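Local atomic coordinates of tannase (PDB entry 3WA7), a protein that probably hydrolyses the galloyl ester bonds of tannins, as a bacterial tannase of the alpha/beta-hydrolase fold. Residues A[86-90]-A[91-95]; A[98-101]-A[102-105]. One frame throughout, in Å; residues are numbered along the deposited sequence.

Contact 1 (A[86-90]-A[91-95]); sequences PQRVT and WPTNA
Arg88 reaches across the loop and lays its side chain along Thr93, the two running past each other in opposite directions. With CG anti to the backbone N (chi1 178°) and the chain extended as far as NE, the methylenes pass over the hydroxyl side of the threonine, where Arg88 CG and CD each lie 3.6 Å from Thr93 OG1. This course delivers the guanidinium to the backbone carbonyl of Pro92. Arg88 NE donates to Pro92 O at 2.9 Å, from above the carbonyl plane and not along a lone pair, while Arg88 NH2 adds a weak bond to Pro92 O at 3.2 Å. Two N-H groups of one guanidinium thus grip a single oxygen, and Thr90 CB sits over one face of the guanidinium, offset toward its rim. Segment 86-95 belongs to the loop that leads from strand 69-72 to helix 95-103 of the alpha/beta-hydrolase fold, and it includes a cis peptide bond before Pro92. Without this arginine, with an alanine here, Pro92 O would probably lose both donors and the flank of Thr93 its aliphatic cover. Thr93 turns CG2 the other way, to 3.4 Å from Thr90 O, while its OG1 closes an ST turn by accepting from Ala95 N at 3.0 Å just as the helix begins; the same hydroxyl is hydrogen-bonded to Asp84, its strongest polar partner. Next along the chain from Thr90, Pro92 CB lies over one face of the Trp91 ring, 3.9 Å above its plane and offset toward the rim.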
loop_
_atom_site.group_PDB
_atom_site.type_symbol
_atom_site.label_atom_id
_atom_site.label_comp_id
_atom_site.label_asym_id
_atom_site.label_seq_id
_atom_site.Cartn_x
_atom_site.Cartn_y
_atom_site.Cartn_z
ATOM N N PRO A 86 -17.924 -8.717 2.749
ATOM C CA PRO A 86 -18.761 -7.806 1.960
ATOM C C PRO A 86 -19.916 -7.219 2.773
ATOM O O PRO A 86 -20.549 -6.252 2.352
ATOM C CB PRO A 86 -19.240 -8.685 0.803
ATOM C CG PRO A 86 -19.269 -10.058 1.402
ATOM C CD PRO A 86 -17.987 -10.089 2.214
ATOM N N GLN A 87 -20.176 -7.801 3.943
ATOM C CA GLN A 87 -21.251 -7.327 4.812
ATOM C C GLN A 87 -20.707 -6.543 6.008
ATOM O O GLN A 87 -21.461 -6.146 6.894
ATOM C CB GLN A 87 -22.099 -8.505 5.310
ATOM C CG GLN A 87 -22.657 -9.386 4.191
ATOM C CD GLN A 87 -23.629 -10.445 4.690
ATOM O OE1 GLN A 87 -23.345 -11.178 5.644
ATOM N NE2 GLN A 87 -24.783 -10.539 4.036
ATOM N N ARG A 88 -19.395 -6.326 6.033
ATOM C CA ARG A 88 -18.762 -5.579 7.114
ATOM C C ARG A 88 -19.007 -4.086 6.899
ATOM O O ARG A 88 -19.001 -3.607 5.765
ATOM C CB ARG A 88 -17.253 -5.864 7.140
ATOM C CG ARG A 88 -16.468 -5.098 8.211
ATOM C CD ARG A 88 -14.974 -5.419 8.133
ATOM N NE ARG A 88 -14.161 -4.547 8.982
ATOM C CZ ARG A 88 -13.928 -4.749 10.276
ATOM N NH1 ARG A 88 -14.441 -5.803 10.892
ATOM N NH2 ARG A 88 -13.183 -3.890 10.958
ATOM N N VAL A 89 -19.242 -3.356 7.984
ATOM C CA VAL A 89 -19.480 -1.918 7.887
ATOM C C VAL A 89 -18.560 -1.154 8.832
ATOM O O VAL A 89 -18.411 0.061 8.724
ATOM C CB VAL A 89 -20.954 -1.557 8.227
ATOM C CG1 VAL A 89 -21.901 -2.266 7.266
ATOM C CG2 VAL A 89 -21.269 -1.935 9.667
ATOM N N THR A 90 -17.930 -1.880 9.748
ATOM C CA THR A 90 -17.038 -1.273 10.727
ATOM C C THR A 90 -15.648 -0.960 10.184
ATOM O O THR A 90 -15.019 -1.790 9.531
ATOM C CB THR A 90 -16.879 -2.184 11.962
ATOM O OG1 THR A 90 -18.171 -2.479 12.508
ATOM C CG2 THR A 90 -16.029 -1.503 13.023
ATOM N N TRP A 91 -15.179 0.252 10.460
ATOM C CA TRP A 91 -13.856 0.691 10.033
ATOM C C TRP A 91 -12.805 -0.153 10.758
ATOM O O TRP A 91 -12.943 -0.429 11.949
ATOM C CB TRP A 91 -13.668 2.167 10.392
ATOM C CG TRP A 91 -12.304 2.702 10.113
ATOM C CD1 TRP A 91 -11.834 3.176 8.923
ATOM C CD2 TRP A 91 -11.220 2.804 11.043
ATOM N NE1 TRP A 91 -10.523 3.571 9.055
ATOM C CE2 TRP A 91 -10.122 3.353 10.346
ATOM C CE3 TRP A 91 -11.070 2.487 12.401
ATOM C CZ2 TRP A 91 -8.886 3.592 10.959
ATOM C CZ3 TRP A 91 -9.841 2.724 13.012
ATOM C CH2 TRP A 91 -8.766 3.272 12.288
ATOM N N PRO A 92 -11.755 -0.595 10.048
ATOM C CA PRO A 92 -11.489 -0.366 8.625
ATOM C C PRO A 92 -12.107 -1.471 7.777
ATOM O O PRO A 92 -12.090 -2.643 8.164
ATOM C CB PRO A 92 -9.972 -0.389 8.562
ATOM C CG PRO A 92 -9.646 -1.480 9.533
ATOM C CD PRO A 92 -10.572 -1.183 10.705
ATOM N N THR A 93 -12.650 -1.097 6.625
ATOM C CA THR A 93 -13.264 -2.068 5.732
ATOM C C THR A 93 -13.337 -1.561 4.299
ATOM O O THR A 93 -13.426 -0.356 4.051
ATOM C CB THR A 93 -14.701 -2.429 6.190
ATOM O OG1 THR A 93 -15.286 -3.347 5.259
ATOM C CG2 THR A 93 -15.572 -1.187 6.257
ATOM N N ASN A 94 -13.271 -2.498 3.361
ATOM C CA ASN A 94 -13.380 -2.194 1.943
ATOM C C ASN A 94 -14.491 -3.112 1.436
ATOM O O ASN A 94 -14.431 -3.637 0.325
ATOM C CB ASN A 94 -12.064 -2.498 1.218
ATOM C CG ASN A 94 -10.906 -1.646 1.717
ATOM O OD1 ASN A 94 -10.905 -0.424 1.562
ATOM N ND2 ASN A 94 -9.912 -2.291 2.319
ATOM N N ALA A 95 -15.506 -3.298 2.279
ATOM C CA ALA A 95 -16.642 -4.160 1.960
ATOM C C ALA A 95 -17.257 -3.864 0.595
ATOM O O ALA A 95 -17.611 -4.783 -0.140
ATOM C CB ALA A 95 -17.710 -4.039 3.044
#

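Contact 2 (A[98-101]-A[102-105]); sequences IQQA and LKRG
Ile98 and Leu102, one helical turn apart, make the apolar part of this contact: their side chains lie side by side and point the same way, with Ile98 CG2 4.1 Å from Leu102 CD1. In Leu102, CG stands beside the backbone N (chi1 -70°), which draws Leu102 CG back over the preceding turn to 3.3 Å from Ile98 O. The leucine also packs on Ile24 and Tyr26 of strand 22-33, so this side of the helix faces the sheet.

Backbone hydrogen bonds run through the same turns. Leu102 N donates to Ile98 O at 2.9 Å and Lys103 N to Gln99 O at 3.2 Å, both with N-H...O angles of 159°. At the C-terminal end the pattern changes. Arg104 N bonds to Gln100 O at 2.9 Å and, weakly, to Ala101 O at 3.1 Å, so one amide serves two carbonyls. Gly105 N turns back to Leu102 O at 3.0 Å, and with its positive phi (95°) the glycine completes a Schellman motif. At these backbone angles a CB would come too close to Arg104 O.

Of the polar side chains, Gln100, bent at chi2, and Lys103 lie side by side as a loose contact, with Gln100 OE1 4.1 Å from Lys103 CD. Arg104 leads away from the turn to a salt bridge with Asp465 in helix 457-468, whose Phe461 also touches Gln100 and Ala101.

The chemistry is therefore mainly that of helix termination: a Schellman motif with Gly105 caps the C-terminal turn, apolar groups seat the helix on the sheet, and the charge of Arg104 is matched by a residue of another helix.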
loop_
_atom_site.group_PDB
_atom_site.type_symbol
_atom_site.label_atom_id
_atom_site.label_comp_id
_atom_site.label_asym_id
_atom_site.label_seq_id
_atom_site.Cartn_x
_atom_site.Cartn_y
_atom_site.Cartn_z
ATOM N N ILE A 98 -15.401 -5.501 -2.140
ATOM C CA ILE A 98 -15.644 -6.938 -2.207
ATOM C C ILE A 98 -16.995 -7.189 -2.877
ATOM O O ILE A 98 -17.135 -8.100 -3.691
ATOM C CB ILE A 98 -15.635 -7.579 -0.800
ATOM C CG1 ILE A 98 -14.248 -7.414 -0.169
ATOM C CG2 ILE A 98 -15.992 -9.061 -0.900
ATOM C CD1 ILE A 98 -14.125 -7.999 1.234
ATOM N N GLN A 99 -17.991 -6.377 -2.534
ATOM C CA GLN A 99 -19.310 -6.520 -3.134
ATOM C C GLN A 99 -19.206 -6.408 -4.654
ATOM O O GLN A 99 -19.707 -7.260 -5.390
ATOM C CB GLN A 99 -20.252 -5.440 -2.601
ATOM C CG GLN A 99 -20.661 -5.633 -1.151
ATOM C CD GLN A 99 -21.513 -4.488 -0.638
ATOM O OE1 GLN A 99 -22.033 -3.692 -1.421
ATOM N NE2 GLN A 99 -21.667 -4.403 0.679
ATOM N N GLN A 100 -18.547 -5.352 -5.118
ATOM C CA GLN A 100 -18.381 -5.123 -6.549
ATOM C C GLN A 100 -17.527 -6.198 -7.212
ATOM O O GLN A 100 -17.750 -6.557 -8.370
ATOM C CB GLN A 100 -17.756 -3.744 -6.786
ATOM C CG GLN A 100 -18.661 -2.577 -6.404
ATOM C CD GLN A 100 -19.979 -2.597 -7.151
ATOM O OE1 GLN A 100 -20.014 -2.794 -8.366
ATOM N NE2 GLN A 100 -21.074 -2.382 -6.428
ATOM N N ALA A 101 -16.547 -6.710 -6.475
ATOM C CA ALA A 101 -15.664 -7.746 -6.999
ATOM C C ALA A 101 -16.447 -9.033 -7.260
ATOM O O ALA A 101 -16.252 -9.693 -8.277
ATOM C CB ALA A 101 -14.527 -8.012 -6.011
ATOM N N LEU A 102 -17.334 -9.381 -6.336
ATOM C CA LEU A 102 -18.149 -10.583 -6.479
ATOM C C LEU A 102 -19.064 -10.435 -7.688
ATOM O O LEU A 102 -19.251 -11.374 -8.464
ATOM C CB LEU A 102 -18.977 -10.805 -5.211
ATOM C CG LEU A 102 -18.149 -11.228 -3.995
ATOM C CD1 LEU A 102 -19.004 -11.182 -2.735
ATOM C CD2 LEU A 102 -17.590 -12.628 -4.233
ATOM N N LYS A 103 -19.626 -9.242 -7.840
ATOM C CA LYS A 103 -20.513 -8.934 -8.955
ATOM C C LYS A 103 -19.745 -9.052 -10.274
ATOM O O LYS A 103 -20.306 -9.433 -11.306
ATOM C CB LYS A 103 -21.066 -7.511 -8.789
ATOM C CG LYS A 103 -22.046 -7.073 -9.867
ATOM C CD LYS A 103 -22.619 -5.702 -9.544
ATOM C CE LYS A 103 -23.631 -5.251 -10.588
ATOM N NZ LYS A 103 -23.005 -5.102 -11.933
ATOM N N ARG A 104 -18.453 -8.738 -10.223
ATOM C CA ARG A 104 -17.580 -8.788 -11.394
ATOM C C ARG A 104 -17.089 -10.205 -11.704
ATOM O O ARG A 104 -16.439 -10.431 -12.725
ATOM C CB ARG A 104 -16.374 -7.873 -11.173
ATOM C CG ARG A 104 -15.570 -7.566 -12.421
ATOM C CD ARG A 104 -16.243 -6.486 -13.255
ATOM N NE ARG A 104 -15.355 -5.984 -14.300
ATOM C CZ ARG A 104 -15.425 -4.761 -14.814
ATOM N NH1 ARG A 104 -16.343 -3.907 -14.382
ATOM N NH2 ARG A 104 -14.568 -4.386 -15.754
ATOM N N GLY A 105 -17.391 -11.151 -10.819
ATOM C CA GLY A 105 -16.985 -12.529 -11.037
ATOM C C GLY A 105 -15.681 -12.946 -10.380
ATOM O O GLY A 105 -15.154 -14.023 -10.663
#

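In the fold
After strand 69-72 the chain enters the long loop in which contact 1 (86-90 with 91-95) folds segment 86-95 back on itself, and helix 95-103 starts at the end of that segment. Contact 2 (98-101 with 102-105) follows on the last turns of this helix, before strand 107-111. The two stand in series, neither nested nor crossing, with centres about 14 Å apart. They nonetheless meet through Pro86: Pro86 O lies 2.7 Å from Gln99 NE2, a probable hydrogen bond, and its ring packs on Ile98. The first residue of contact 1 is thereby tied to the helix that follows, within one beta-alpha-beta unit, beside strand 22-33.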